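Side-chain contacts in fructuronate-tagaturonate epimerase UxaE from Cohnella laeviribosi in complex with 1 glycerol (Cohnella laeviribosi, PDB 6IL9), which probably interconverts fructuronate and tagaturonate by epimerisation, using a zinc-bearing TIM-barrel scaffold: residues 33-38 with 464-469; 376-381 with 470-475. All blocks are in the same frame, centred on the assembly; numbering follows the deposited sequence.

Contact 1: 33-38 with 464-469; sequences MIKAEG and TLSERE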
loop_
_atom_site.group_PDB
_atom_site.type_symbol
_atom_site.label_atom_id
_atom_site.label_comp_id
_atom_site.label_asym_id
_atom_site.label_seq_id
_atom_site.Cartn_x
_atom_site.Cartn_y
_atom_site.Cartn_z
ATOM N N MET A 33 20.402 -16.780 -3.498
ATOM C CA MET A 33 19.404 -16.664 -4.553
ATOM C C MET A 33 20.096 -16.432 -5.891
ATOM O O MET A 33 21.110 -15.728 -5.968
ATOM C CB MET A 33 18.426 -15.514 -4.272
ATOM C CG MET A 33 17.208 -15.502 -5.180
ATOM S SD MET A 33 15.960 -14.239 -4.746
ATOM C CE MET A 33 15.892 -14.640 -2.954
ATOM N N ILE A 34 19.540 -17.035 -6.942
ATOM C CA ILE A 34 20.076 -16.945 -8.285
ATOM C C ILE A 34 18.932 -16.642 -9.240
ATOM O O ILE A 34 17.756 -16.697 -8.879
ATOM C CB ILE A 34 20.789 -18.245 -8.720
ATOM C CG1 ILE A 34 19.772 -19.388 -8.797
ATOM C CG2 ILE A 34 21.919 -18.585 -7.760
ATOM C CD1 ILE A 34 20.283 -20.623 -9.542
ATOM N N LYS A 35 19.294 -16.350 -10.484
ATOM C CA LYS A 35 18.307 -16.250 -11.547
ATOM C C LYS A 35 18.809 -17.039 -12.742
ATOM O O LYS A 35 19.940 -16.827 -13.184
ATOM C CB LYS A 35 18.046 -14.800 -11.945
ATOM C CG LYS A 35 16.918 -14.674 -12.961
ATOM C CD LYS A 35 16.542 -13.227 -13.158
ATOM C CE LYS A 35 15.376 -13.076 -14.118
ATOM N NZ LYS A 35 15.142 -11.619 -14.345
ATOM N N ALA A 36 17.979 -17.957 -13.243
ATOM C CA ALA A 36 18.323 -18.752 -14.419
ATOM C C ALA A 36 17.108 -18.903 -15.321
ATOM O O ALA A 36 16.025 -19.255 -14.850
ATOM C CB ALA A 36 18.848 -20.133 -14.018
ATOM N N GLU A 37 17.302 -18.655 -16.617
ATOM C CA GLU A 37 16.246 -18.821 -17.620
ATOM C C GLU A 37 14.989 -18.050 -17.229
ATOM O O GLU A 37 13.872 -18.561 -17.308
ATOM C CB GLU A 37 15.924 -20.300 -17.846
ATOM C CG GLU A 37 16.977 -21.037 -18.646
ATOM C CD GLU A 37 18.220 -21.290 -17.834
ATOM O OE1 GLU A 37 19.228 -20.586 -18.053
ATOM O OE2 GLU A 37 18.177 -22.172 -16.951
ATOM N N GLY A 38 15.182 -16.817 -16.775
ATOM C CA GLY A 38 14.073 -15.932 -16.472
ATOM C C GLY A 38 13.353 -16.203 -15.172
ATOM O O GLY A 38 12.310 -15.586 -14.925
ATOM N N THR A 464 8.671 -9.569 -20.411
ATOM C CA THR A 464 9.506 -8.392 -20.644
ATOM C C THR A 464 10.003 -7.797 -19.337
ATOM O O THR A 464 11.129 -7.299 -19.286
ATOM C CB THR A 464 8.794 -7.314 -21.469
ATOM O OG1 THR A 464 8.067 -6.431 -20.613
ATOM C CG2 THR A 464 7.878 -7.910 -22.504
ATOM N N LEU A 465 9.209 -7.858 -18.265
ATOM C CA LEU A 465 9.680 -7.267 -17.014
ATOM C C LEU A 465 10.817 -8.083 -16.408
ATOM O O LEU A 465 11.718 -7.516 -15.779
ATOM C CB LEU A 465 8.526 -7.106 -16.025
ATOM C CG LEU A 465 7.869 -5.713 -16.005
ATOM C CD1 LEU A 465 8.803 -4.682 -15.378
ATOM C CD2 LEU A 465 7.511 -5.284 -17.425
ATOM N N SER A 466 10.812 -9.401 -16.612
ATOM C CA SER A 466 11.946 -10.210 -16.176
ATOM C C SER A 466 13.190 -9.910 -17.014
ATOM O O SER A 466 14.291 -9.764 -16.471
ATOM C CB SER A 466 11.582 -11.692 -16.248
ATOM O OG SER A 466 12.672 -12.497 -15.845
ATOM N N GLU A 467 13.029 -9.799 -18.338
ATOM C CA GLU A 467 14.158 -9.447 -19.192
ATOM C C GLU A 467 14.719 -8.077 -18.841
ATOM O O GLU A 467 15.917 -7.837 -19.015
ATOM C CB GLU A 467 13.734 -9.485 -20.667
ATOM C CG GLU A 467 13.395 -10.876 -21.176
ATOM C CD GLU A 467 12.542 -10.865 -22.444
ATOM O OE1 GLU A 467 12.154 -11.963 -22.903
ATOM O OE2 GLU A 467 12.251 -9.767 -22.981
ATOM N N ARG A 468 13.879 -7.168 -18.349
ATOM C CA ARG A 468 14.286 -5.800 -18.041
ATOM C C ARG A 468 14.281 -5.548 -16.535
ATOM O O ARG A 468 13.982 -4.446 -16.072
ATOM C CB ARG A 468 13.382 -4.788 -18.744
ATOM C CG ARG A 468 13.035 -5.125 -20.191
ATOM C CD ARG A 468 14.260 -5.349 -21.038
ATOM N NE ARG A 468 15.037 -4.129 -21.184
ATOM C CZ ARG A 468 15.658 -3.774 -22.304
ATOM N NH1 ARG A 468 15.580 -4.546 -23.380
ATOM N NH2 ARG A 468 16.353 -2.643 -22.348
ATOM N N GLU A 469 14.626 -6.579 -15.766
ATOM C CA GLU A 469 14.620 -6.480 -14.309
ATOM C C GLU A 469 15.493 -5.328 -13.814
ATOM O O GLU A 469 15.099 -4.588 -12.899
ATOM C CB GLU A 469 15.082 -7.816 -13.721
ATOM C CG GLU A 469 15.319 -7.833 -12.228
ATOM C CD GLU A 469 15.661 -9.234 -11.735
ATOM O OE1 GLU A 469 16.661 -9.388 -10.994
ATOM O OE2 GLU A 469 14.920 -10.181 -12.103
#

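Contact 2: 376-381 with 470-475; sequences VRIVAK and EDYEAA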
loop_
_atom_site.group_PDB
_atom_site.type_symbol
_atom_site.label_atom_id
_atom_site.label_comp_id
_atom_site.label_asym_id
_atom_site.label_seq_id
_atom_site.Cartn_x
_atom_site.Cartn_y
_atom_site.Cartn_z
ATOM N N VAL A 376 4.615 -0.583 -16.525
ATOM C CA VAL A 376 4.043 -0.233 -17.823
ATOM C C VAL A 376 4.999 0.660 -18.603
ATOM O O VAL A 376 5.181 0.490 -19.817
ATOM C CB VAL A 376 2.668 0.438 -17.638
ATOM C CG1 VAL A 376 2.169 1.002 -18.982
ATOM C CG2 VAL A 376 1.655 -0.550 -17.077
ATOM N N ARG A 377 5.635 1.616 -17.918
ATOM C CA ARG A 377 6.604 2.483 -18.581
ATOM C C ARG A 377 7.753 1.674 -19.180
ATOM O O ARG A 377 8.214 1.967 -20.287
ATOM C CB ARG A 377 7.132 3.522 -17.595
ATOM C CG ARG A 377 7.885 4.653 -18.254
ATOM C CD ARG A 377 8.811 5.338 -17.259
ATOM N NE ARG A 377 8.138 5.925 -16.096
ATOM C CZ ARG A 377 7.516 7.104 -16.094
ATOM N NH1 ARG A 377 7.432 7.820 -17.207
ATOM N NH2 ARG A 377 6.962 7.562 -14.980
ATOM N N ILE A 378 8.223 0.644 -18.471
ATOM C CA ILE A 378 9.262 -0.214 -19.042
ATOM C C ILE A 378 8.759 -0.887 -20.316
ATOM O O ILE A 378 9.504 -1.026 -21.296
ATOM C CB ILE A 378 9.728 -1.256 -18.009
ATOM C CG1 ILE A 378 10.474 -0.579 -16.861
ATOM C CG2 ILE A 378 10.599 -2.337 -18.692
ATOM C CD1 ILE A 378 11.708 0.163 -17.262
ATOM N N VAL A 379 7.501 -1.338 -20.316
ATOM C CA VAL A 379 6.939 -1.966 -21.511
ATOM C C VAL A 379 6.872 -0.960 -22.655
ATOM O O VAL A 379 7.232 -1.266 -23.801
ATOM C CB VAL A 379 5.555 -2.577 -21.209
ATOM C CG1 VAL A 379 4.897 -3.091 -22.494
ATOM C CG2 VAL A 379 5.679 -3.704 -20.199
ATOM N N ALA A 380 6.419 0.264 -22.367
ATOM C CA ALA A 380 6.401 1.285 -23.413
ATOM C C ALA A 380 7.793 1.508 -24.003
ATOM O O ALA A 380 7.932 1.724 -25.215
ATOM C CB ALA A 380 5.840 2.599 -22.870
ATOM N N LYS A 381 8.835 1.441 -23.167
ATOM C CA LYS A 381 10.198 1.713 -23.623
ATOM C C LYS A 381 10.825 0.540 -24.366
ATOM O O LYS A 381 11.631 0.753 -25.279
ATOM C CB LYS A 381 11.096 2.071 -22.435
ATOM C CG LYS A 381 10.825 3.439 -21.836
ATOM C CD LYS A 381 11.696 3.696 -20.620
ATOM C CE LYS A 381 11.376 5.044 -19.988
ATOM N NZ LYS A 381 11.970 6.164 -20.755
ATOM N N GLU A 470 16.680 -5.154 -14.404
ATOM C CA GLU A 470 17.555 -4.081 -13.946
ATOM C C GLU A 470 16.974 -2.714 -14.289
ATOM O O GLU A 470 17.069 -1.779 -13.488
ATOM C CB GLU A 470 18.953 -4.232 -14.546
ATOM C CG GLU A 470 19.948 -4.884 -13.602
ATOM C CD GLU A 470 21.372 -4.834 -14.135
ATOM O OE1 GLU A 470 22.301 -5.133 -13.354
ATOM O OE2 GLU A 470 21.561 -4.497 -15.328
ATOM N N ASP A 471 16.355 -2.584 -15.468
ATOM C CA ASP A 471 15.720 -1.319 -15.832
ATOM C C ASP A 471 14.565 -0.999 -14.897
ATOM O O ASP A 471 14.391 0.156 -14.502
ATOM C CB ASP A 471 15.203 -1.356 -17.274
ATOM C CG ASP A 471 16.314 -1.317 -18.309
ATOM O OD1 ASP A 471 17.491 -1.114 -17.948
ATOM O OD2 ASP A 471 15.996 -1.485 -19.505
ATOM N N TYR A 472 13.743 -2.003 -14.567
ATOM C CA TYR A 472 12.600 -1.764 -13.688
ATOM C C TYR A 472 13.062 -1.314 -12.309
ATOM O O TYR A 472 12.501 -0.375 -11.725
ATOM C CB TYR A 472 11.738 -3.035 -13.590
ATOM C CG TYR A 472 10.465 -2.893 -12.744
ATOM C CD1 TYR A 472 9.615 -1.799 -12.898
ATOM C CD2 TYR A 472 10.113 -3.864 -11.809
ATOM C CE1 TYR A 472 8.459 -1.676 -12.135
ATOM C CE2 TYR A 472 8.951 -3.746 -11.039
ATOM C CZ TYR A 472 8.122 -2.649 -11.220
ATOM O OH TYR A 472 6.961 -2.499 -10.477
ATOM N N GLU A 473 14.100 -1.960 -11.772
ATOM C CA GLU A 473 14.554 -1.586 -10.440
ATOM C C GLU A 473 15.204 -0.213 -10.433
ATOM O O GLU A 473 15.042 0.537 -9.463
ATOM C CB GLU A 473 15.482 -2.667 -9.906
ATOM C CG GLU A 473 14.689 -3.932 -9.716
ATOM C CD GLU A 473 15.504 -5.117 -9.320
ATOM O OE1 GLU A 473 16.744 -4.996 -9.196
ATOM O OE2 GLU A 473 14.880 -6.187 -9.136
ATOM N N ALA A 474 15.895 0.162 -11.516
ATOM C CA ALA A 474 16.428 1.521 -11.599
ATOM C C ALA A 474 15.300 2.534 -11.646
ATOM O O ALA A 474 15.404 3.629 -11.077
ATOM C CB ALA A 474 17.317 1.677 -12.833
ATOM N N ALA A 475 14.215 2.189 -12.338
ATOM C CA ALA A 475 13.070 3.087 -12.400
ATOM C C ALA A 475 12.419 3.243 -11.030
ATOM O O ALA A 475 12.034 4.354 -10.645
ATOM C CB ALA A 475 12.065 2.576 -13.424
#

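Contact 1: 33-38 with 464-469
Lys35 sets its ammonium group against the C-terminal end of helix 458-467, where Ser466 receives it together with Glu469, the first residue of helix 469-487. The chain is extended throughout, with CG anti to the backbone N (chi1 -174°), and this full reach carries NZ from strand 29-36 across to the opposing segment. Three hydrogen bonds meet there. Lys35 NZ lies 2.7 Å from Glu469 OE2, a salt bridge in which the nitrogen stands well above the carboxylate plane, 53° out of it. It also donates to the backbone, with Lys35 NZ 2.9 Å from Ser466 O, and to the hydroxyl, with Lys35 NZ 3.0 Å from Ser466 OG. Glu469 N approaches the same Ser466 carbonyl from its other face, so two donors grip that oxygen near the helix end, where a positive charge is probably welcome. An uncharged methionine here would probably deprive the Glu469 carboxylate of its positive mate and leave Ser466 OG without its lysine donor.

The contact thins toward the turn after the strand. Solvent-exposed Gly38 offers just its carbonyl, which accepts from Ser466 at an OG to O distance of 3.2 Å, the hydroxyl sitting above the carbonyl plane. Glu37 points away from the helix and pairs with Arg10 instead.

Glu469 is held a second time through OE1 by the hydroxyl of Tyr19, on strand 17-26, and its side chain also touches Lys40 on strand 39-45. The contact therefore ties strand 29-36 and its two neighbours, 17-26 and 39-45, in the five-stranded antiparallel sheet to the helical region, where Thr464 and Leu465 rest on Val379 of helix 369-382.

Contact 2: 376-381 with 470-475
Helices 369-382 and 469-487 come close enough for Ile378 and Tyr472 to face each other with their CA atoms 6.5 Å apart. Both segments are helical throughout, and no hydrogen bond links them, so the join depends on side-chain packing against backbone and ring.

Ile378 supplies almost all of it from its side. With CG1 beside the backbone N and anti to the carbonyl carbon (chi1 -68°), the longer branch extends toward helix 469-487. Its inner carbon settles on the main chain, Ile378 CG1 being 4.0 Å from Tyr472 CA, and also meets the ring obliquely, Ile378 CG1 lying 4.2 Å from Tyr472 CD1. The terminal methyl continues to the preceding residue, with Ile378 CD1 3.8 Å from Asp471 CB. That methyl is equally near the Asp471 carbonyl oxygen, which is already engaged by the helical bond from Ala475 N.

The polar ends of the two partners are directed to other residues. Asp471 presents its CB to the isoleucine while its carboxylate forms a salt bridge with Arg468. Tyr472 passes its ring alongside helix 369-382, touching Glu374 and Ala375, and its hydroxyl is hydrogen-bonded to the backbone oxygen of Asn371 in the first turn of that helix.

This is apolar helix-helix packing in the outer part of a TIM-barrel protein: it joins the helix that follows the eighth barrel strand, 363-367, to the long helix near the C-terminus.

How the contacts relate
Contacts 1 and 2 lie side by side, their centres about 13 Å apart, because helix 458-467 runs almost directly into helix 469-487 and both pack near helix 369-382. Leu465 provides one junction, its CD1 being 3.6 Å from Tyr472 CG. Arg468, between the two helices, provides another: Arg468 CB is 3.7 Å from Ile378 CG2. A polar surface contact, 33-38 with 464-469, thus borders a buried apolar one, 376-381 with 470-475. Neither includes the zinc ligands His161, Asp273 and His343. The Tyr472 side chain is about 14 Å from the bound glycerol, well short of touching it.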